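Long-range contacts in Slr1951 protein (PDB 3HX1), which is of unknown function but carries a forkhead-associated (FHA) domain, a fold that in relatives recognises phosphothreonine peptides: residues A[10-15]-A[112-117]; A[29-34]-A[53-58]. One frame throughout, in Å; residues are numbered along the deposited sequence.

Contact 1 (A[10-15]-A[112-117])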
loop_
_atom_site.group_PDB
_atom_site.type_symbol
_atom_site.label_atom_id
_atom_site.label_comp_id
_atom_site.label_asym_id
_atom_site.label_seq_id
_atom_site.Cartn_x
_atom_site.Cartn_y
_atom_site.Cartn_z
ATOM N N GLN A 10 11.477 10.211 -13.531
ATOM C CA GLN A 10 10.396 9.329 -13.106
ATOM C C GLN A 10 10.069 9.476 -11.616
ATOM O O GLN A 10 10.971 9.575 -10.782
ATOM C CB GLN A 10 10.768 7.878 -13.404
ATOM C CG GLN A 10 11.108 7.603 -14.854
ATOM C CD GLN A 10 11.823 6.276 -15.028
ATOM O OE1 GLN A 10 12.921 6.080 -14.503
ATOM N NE2 GLN A 10 11.202 5.356 -15.762
ATOM N N GLU A 11 8.777 9.490 -11.290
ATOM C CA GLU A 11 8.340 9.615 -9.901
ATOM C C GLU A 11 7.481 8.434 -9.449
ATOM O O GLU A 11 6.819 7.787 -10.265
ATOM C CB GLU A 11 7.581 10.934 -9.698
ATOM C CG GLU A 11 6.602 11.299 -10.815
ATOM C CD GLU A 11 5.903 12.634 -10.571
ATOM O OE1 GLU A 11 6.402 13.426 -9.741
ATOM O OE2 GLU A 11 4.864 12.899 -11.213
ATOM N N HIS A 12 7.513 8.163 -8.145
ATOM C CA HIS A 12 6.768 7.058 -7.539
ATOM C C HIS A 12 5.327 7.457 -7.277
ATOM O O HIS A 12 5.063 8.312 -6.426
ATOM C CB HIS A 12 7.433 6.648 -6.225
ATOM C CG HIS A 12 8.869 6.248 -6.381
ATOM N ND1 HIS A 12 9.251 5.102 -7.040
ATOM C CD2 HIS A 12 10.013 6.864 -5.996
ATOM C CE1 HIS A 12 10.572 5.025 -7.056
ATOM N NE2 HIS A 12 11.057 6.080 -6.431
ATOM N N ILE A 13 4.400 6.829 -8.001
ATOM C CA ILE A 13 2.979 7.131 -7.861
ATOM C C ILE A 13 2.170 5.943 -7.371
ATOM O O ILE A 13 2.299 4.830 -7.884
ATOM C CB ILE A 13 2.366 7.596 -9.199
ATOM C CG1 ILE A 13 3.044 8.882 -9.678
ATOM C CG2 ILE A 13 0.876 7.829 -9.033
ATOM C CD1 ILE A 13 2.998 10.015 -8.677
ATOM N N LEU A 14 1.318 6.196 -6.385
ATOM C CA LEU A 14 0.474 5.159 -5.818
ATOM C C LEU A 14 -0.995 5.442 -6.144
ATOM O O LEU A 14 -1.557 6.430 -5.655
ATOM C CB LEU A 14 0.669 5.121 -4.297
ATOM C CG LEU A 14 0.506 3.769 -3.606
ATOM C CD1 LEU A 14 1.500 2.781 -4.209
ATOM C CD2 LEU A 14 0.736 3.912 -2.111
ATOM N N ILE A 15 -1.612 4.596 -6.974
ATOM C CA ILE A 15 -3.023 4.769 -7.309
ATOM C C ILE A 15 -3.850 3.986 -6.287
ATOM O O ILE A 15 -3.854 2.750 -6.273
ATOM C CB ILE A 15 -3.360 4.251 -8.727
ATOM C CG1 ILE A 15 -2.516 4.985 -9.769
ATOM C CG2 ILE A 15 -4.847 4.455 -9.026
ATOM C CD1 ILE A 15 -1.140 4.401 -9.944
ATOM N N TYR A 112 0.913 0.499 -8.248
ATOM C CA TYR A 112 2.131 1.292 -8.223
ATOM C C TYR A 112 2.585 1.589 -9.637
ATOM O O TYR A 112 2.376 0.784 -10.546
ATOM C CB TYR A 112 3.245 0.567 -7.465
ATOM C CG TYR A 112 4.593 1.248 -7.595
ATOM C CD1 TYR A 112 5.494 0.850 -8.579
ATOM C CD2 TYR A 112 4.965 2.297 -6.744
ATOM C CE1 TYR A 112 6.736 1.462 -8.722
ATOM C CE2 TYR A 112 6.213 2.925 -6.884
ATOM C CZ TYR A 112 7.093 2.492 -7.877
ATOM O OH TYR A 112 8.344 3.052 -8.015
ATOM N N GLU A 113 3.195 2.753 -9.822
ATOM C CA GLU A 113 3.682 3.145 -11.137
ATOM C C GLU A 113 4.913 4.028 -11.034
ATOM O O GLU A 113 5.011 4.875 -10.151
ATOM C CB GLU A 113 2.587 3.880 -11.917
ATOM C CG GLU A 113 1.634 2.963 -12.669
ATOM C CD GLU A 113 0.572 3.728 -13.433
ATOM O OE1 GLU A 113 0.924 4.710 -14.117
ATOM O OE2 GLU A 113 -0.613 3.342 -13.359
ATOM N N TYR A 114 5.868 3.805 -11.927
ATOM C CA TYR A 114 7.077 4.610 -11.953
ATOM C C TYR A 114 6.938 5.464 -13.199
ATOM O O TYR A 114 7.461 5.137 -14.262
ATOM C CB TYR A 114 8.316 3.723 -12.034
ATOM C CG TYR A 114 9.586 4.467 -11.689
ATOM C CD1 TYR A 114 9.601 5.403 -10.651
ATOM C CD2 TYR A 114 10.767 4.239 -12.388
ATOM C CE1 TYR A 114 10.751 6.093 -10.326
ATOM C CE2 TYR A 114 11.928 4.924 -12.066
ATOM C CZ TYR A 114 11.910 5.852 -11.037
ATOM O OH TYR A 114 13.043 6.568 -10.741
ATOM N N ARG A 115 6.203 6.556 -13.039
ATOM C CA ARG A 115 5.892 7.496 -14.110
ATOM C C ARG A 115 7.011 8.478 -14.439
ATOM O O ARG A 115 7.726 8.935 -13.549
ATOM C CB ARG A 115 4.629 8.260 -13.729
ATOM C CG ARG A 115 3.952 8.987 -14.850
ATOM C CD ARG A 115 2.611 9.452 -14.349
ATOM N NE ARG A 115 1.839 8.332 -13.811
ATOM C CZ ARG A 115 0.789 8.464 -13.009
ATOM N NH1 ARG A 115 0.384 9.674 -12.638
ATOM N NH2 ARG A 115 0.128 7.392 -12.598
ATOM N N ARG A 116 7.117 8.821 -15.724
ATOM C CA ARG A 116 8.146 9.720 -16.235
ATOM C C ARG A 116 7.801 11.210 -16.259
ATOM O O ARG A 116 8.526 12.009 -15.673
ATOM C CB ARG A 116 8.556 9.257 -17.637
ATOM C CG ARG A 116 9.612 10.113 -18.312
ATOM C CD ARG A 116 10.292 9.376 -19.463
ATOM N NE ARG A 116 11.056 8.220 -18.997
ATOM C CZ ARG A 116 12.146 7.750 -19.597
ATOM N NH1 ARG A 116 12.607 8.340 -20.692
ATOM N NH2 ARG A 116 12.780 6.695 -19.100
ATOM N N ARG A 117 6.719 11.579 -16.945
ATOM C CA ARG A 117 6.267 12.979 -17.069
ATOM C C ARG A 117 7.188 13.876 -17.905
ATOM O O ARG A 117 6.655 14.756 -18.618
ATOM C CB ARG A 117 6.048 13.615 -15.684
ATOM C CG ARG A 117 7.268 14.284 -15.065
ATOM C CD ARG A 117 7.177 14.248 -13.548
ATOM N NE ARG A 117 8.405 14.702 -12.902
ATOM C CZ ARG A 117 8.576 15.911 -12.381
ATOM N NH1 ARG A 117 7.598 16.806 -12.421
ATOM N NH2 ARG A 117 9.730 16.227 -11.816
#
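H12 meets two tyrosines of 112-117, and the three rings form a small aromatic cluster. Y112, with CG anti to the backbone N (chi1 171°), carries its hydroxyl across to the imidazole edge, where ND1 of H12 and OH of Y112 make a hydrogen bond of 2.4 Å, so short that its exact length is doubtful; either group could be the donor. CE1 of Y114 comes over one face of the same imidazole, 3.4 Å from CE1 of H12, the planes 23° apart but slid so that the rings barely overlap. CB of Q10 makes a CH-pi contact over the Y114 face, 3.4 Å from its centroid.

On the other side of the sheet, the branched I13 lays CG1 over the guanidinium of R115, whose NH2 makes a salt bridge with OE1 of E113 (3.2 Å), in the guanidinium plane but from above the carboxylate plane. Further out, R115 NH1 pairs with E24 and E113 OE2 with R111. Antiparallel pairing sets the register, with I13 N 3.0 Å from E113 O in a nearly straight bond.

The chain's first and last strands, neighbours inside the six-stranded sheet, thus bring the termini of the FHA beta sandwich together; 21-27 flanks 11-18, and 101-103 flanks 109-115.

Contact 2 (A[29-34]-A[53-58]); sequences ETFYTI and HAVLVR
Residues 31-34 and 54-58 run antiparallel at 166°, F31 and T33 lying in non-hydrogen-bonded pairs with V57 and V55, Y32 and I34 in hydrogen-bonded pairs with L56 and A54. The Y32-L56 pair is closed by two bonds, Y32 N to L56 O at 2.9 Å and L56 N to Y32 O at 2.8 Å. At the I34 end H53 and A54 both face I34, a classic beta bulge: I34 O accepts from H53 N at a doubtfully short 2.5 Å, and from A54 N at 3.2 Å.

One face of the sheet bears F31, T33, V55 and V57. With CG anti to the backbone N (chi1 -177°), the F31 ring swings over to the partner strand, where CD1 lies 3.7 Å from CG1 of V57 and CZ meets CG1 of V55. The beta-branched valines suit extended strands and offer methyls to the ring. On the reverse face, I34 and L56 cross with CD1 to CD1 at 3.5 Å, a compact aliphatic contact in the buried interior, while Y32 shares only its CB with CB of L56. Its ring leads away from 53-58, and the hydroxyl accepts from E29 N at 2.7 Å and bonds T28 N, both just before the strand.

R58 is bent at chi3 (52°), and E29 O lies over one face of its guanidinium, toward the rim. Its NH2 makes a weak bond to T30 OG1 (3.1 Å), and its stronger partner is T28 O through NH1. In H53, ND1 accepts from S50 N and NE2 donates to G83 O; with S50 it matches the Ser-x-x-His motif of FHA domains, which probably helps order the phosphopeptide-binding loops.

Within the mixed sheet, 42-43 lies beside 31-35 and 68-72 beside 54-58; Y32 and L56 both reach L27 of strand 21-27 in the other sheet.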
loop_
_atom_site.group_PDB
_atom_site.type_symbol
_atom_site.label_atom_id
_atom_site.label_comp_id
_atom_site.label_asym_id
_atom_site.label_seq_id
_atom_site.Cartn_x
_atom_site.Cartn_y
_atom_site.Cartn_z
ATOM N N GLU A 29 8.520 10.010 0.752
ATOM C CA GLU A 29 9.305 9.636 1.920
ATOM C C GLU A 29 9.928 8.243 1.933
ATOM O O GLU A 29 9.708 7.431 1.035
ATOM C CB GLU A 29 8.465 9.834 3.187
ATOM C CG GLU A 29 8.015 11.278 3.420
ATOM C CD GLU A 29 9.179 12.261 3.410
ATOM O OE1 GLU A 29 10.088 12.116 4.255
ATOM O OE2 GLU A 29 9.187 13.174 2.554
ATOM N N THR A 30 10.697 7.990 2.989
ATOM C CA THR A 30 11.411 6.741 3.196
ATOM C C THR A 30 10.580 5.638 3.835
ATOM O O THR A 30 10.787 4.449 3.566
ATOM C CB THR A 30 12.632 6.989 4.089
ATOM O OG1 THR A 30 13.589 7.777 3.373
ATOM C CG2 THR A 30 13.261 5.678 4.521
ATOM N N PHE A 31 9.649 6.036 4.691
ATOM C CA PHE A 31 8.801 5.089 5.396
ATOM C C PHE A 31 7.367 5.619 5.371
ATOM O O PHE A 31 7.134 6.817 5.525
ATOM C CB PHE A 31 9.302 4.963 6.836
ATOM C CG PHE A 31 8.559 3.956 7.663
ATOM C CD1 PHE A 31 8.932 2.617 7.661
ATOM C CD2 PHE A 31 7.502 4.353 8.468
ATOM C CE1 PHE A 31 8.262 1.689 8.454
ATOM C CE2 PHE A 31 6.825 3.434 9.263
ATOM C CZ PHE A 31 7.207 2.098 9.257
ATOM N N TYR A 32 6.409 4.724 5.163
ATOM C CA TYR A 32 5.006 5.107 5.125
ATOM C C TYR A 32 4.160 4.021 5.757
ATOM O O TYR A 32 4.278 2.857 5.385
ATOM C CB TYR A 32 4.528 5.274 3.685
ATOM C CG TYR A 32 4.917 6.550 2.984
ATOM C CD1 TYR A 32 4.377 7.779 3.368
ATOM C CD2 TYR A 32 5.768 6.522 1.879
ATOM C CE1 TYR A 32 4.664 8.947 2.655
ATOM C CE2 TYR A 32 6.061 7.680 1.160
ATOM C CZ TYR A 32 5.510 8.890 1.551
ATOM O OH TYR A 32 5.794 10.028 0.822
ATOM N N THR A 33 3.316 4.380 6.717
ATOM C CA THR A 33 2.425 3.386 7.302
ATOM C C THR A 33 1.161 3.519 6.476
ATOM O O THR A 33 0.869 4.595 5.951
ATOM C CB THR A 33 2.087 3.659 8.781
ATOM O OG1 THR A 33 1.598 4.999 8.925
ATOM C CG2 THR A 33 3.314 3.458 9.652
ATOM N N ILE A 34 0.414 2.435 6.352
ATOM C CA ILE A 34 -0.797 2.451 5.555
ATOM C C ILE A 34 -1.927 1.799 6.319
ATOM O O ILE A 34 -1.730 0.765 6.966
ATOM C CB ILE A 34 -0.578 1.673 4.253
ATOM C CG1 ILE A 34 0.546 2.320 3.445
ATOM C CG2 ILE A 34 -1.859 1.623 3.457
ATOM C CD1 ILE A 34 0.960 1.512 2.242
ATOM N N HIS A 53 -2.489 -1.257 8.299
ATOM C CA HIS A 53 -2.411 -2.507 7.547
ATOM C C HIS A 53 -1.025 -2.930 7.064
ATOM O O HIS A 53 -0.738 -4.122 6.955
ATOM C CB HIS A 53 -3.349 -2.412 6.344
ATOM C CG HIS A 53 -3.827 -3.737 5.848
ATOM N ND1 HIS A 53 -5.057 -4.261 6.189
ATOM C CD2 HIS A 53 -3.240 -4.646 5.026
ATOM C CE1 HIS A 53 -5.214 -5.433 5.594
ATOM N NE2 HIS A 53 -4.127 -5.688 4.883
ATOM N N ALA A 54 -0.168 -1.968 6.757
ATOM C CA ALA A 54 1.153 -2.313 6.279
ATOM C C ALA A 54 2.107 -1.132 6.336
ATOM O O ALA A 54 1.754 -0.065 6.843
ATOM C CB ALA A 54 1.047 -2.825 4.858
ATOM N N VAL A 55 3.319 -1.339 5.825
ATOM C CA VAL A 55 4.323 -0.286 5.775
ATOM C C VAL A 55 5.117 -0.347 4.472
ATOM O O VAL A 55 5.278 -1.408 3.872
ATOM C CB VAL A 55 5.312 -0.372 6.954
ATOM C CG1 VAL A 55 4.569 -0.233 8.262
ATOM C CG2 VAL A 55 6.072 -1.688 6.895
ATOM N N LEU A 56 5.604 0.813 4.048
ATOM C CA LEU A 56 6.388 0.952 2.831
ATOM C C LEU A 56 7.730 1.532 3.217
ATOM O O LEU A 56 7.796 2.608 3.818
ATOM C CB LEU A 56 5.705 1.913 1.858
ATOM C CG LEU A 56 4.409 1.453 1.199
ATOM C CD1 LEU A 56 3.806 2.611 0.436
ATOM C CD2 LEU A 56 4.694 0.280 0.272
ATOM N N VAL A 57 8.802 0.823 2.886
ATOM C CA VAL A 57 10.132 1.310 3.201
ATOM C C VAL A 57 10.918 1.383 1.900
ATOM O O VAL A 57 10.977 0.409 1.145
ATOM C CB VAL A 57 10.868 0.369 4.198
ATOM C CG1 VAL A 57 9.935 -0.022 5.334
ATOM C CG2 VAL A 57 11.364 -0.871 3.487
ATOM N N ARG A 58 11.502 2.543 1.621
ATOM C CA ARG A 58 12.280 2.690 0.402
ATOM C C ARG A 58 13.641 2.088 0.696
ATOM O O ARG A 58 14.165 2.271 1.798
ATOM C CB ARG A 58 12.416 4.163 0.044
ATOM C CG ARG A 58 12.909 4.424 -1.377
ATOM C CD ARG A 58 12.691 5.884 -1.735
ATOM N NE ARG A 58 13.260 6.754 -0.710
ATOM C CZ ARG A 58 12.949 8.038 -0.562
ATOM N NH1 ARG A 58 12.067 8.602 -1.378
ATOM N NH2 ARG A 58 13.513 8.754 0.407
#

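How the contacts relate
From the N terminus, strand 11-18 leads into 21-27, and then into 31-35, where the chain enters the mixed sheet. Contact 2 closes the short loop between 29-34 and 53-58, which carries strand 42-43. The chain then passes through the remaining strands before 109-115 returns to pair with 11-18, so contact 1 closes the long loop and contact 2 is nested within it. Contact 1 joins neighbours in the six-stranded sheet, contact 2 neighbours in the mixed sheet, and their centres lie about 16 Å apart. One place where the sheets meet is L14 CD2 against L56 CD1, at 4.2 Å, consistent with the beta sandwich of FHA domains.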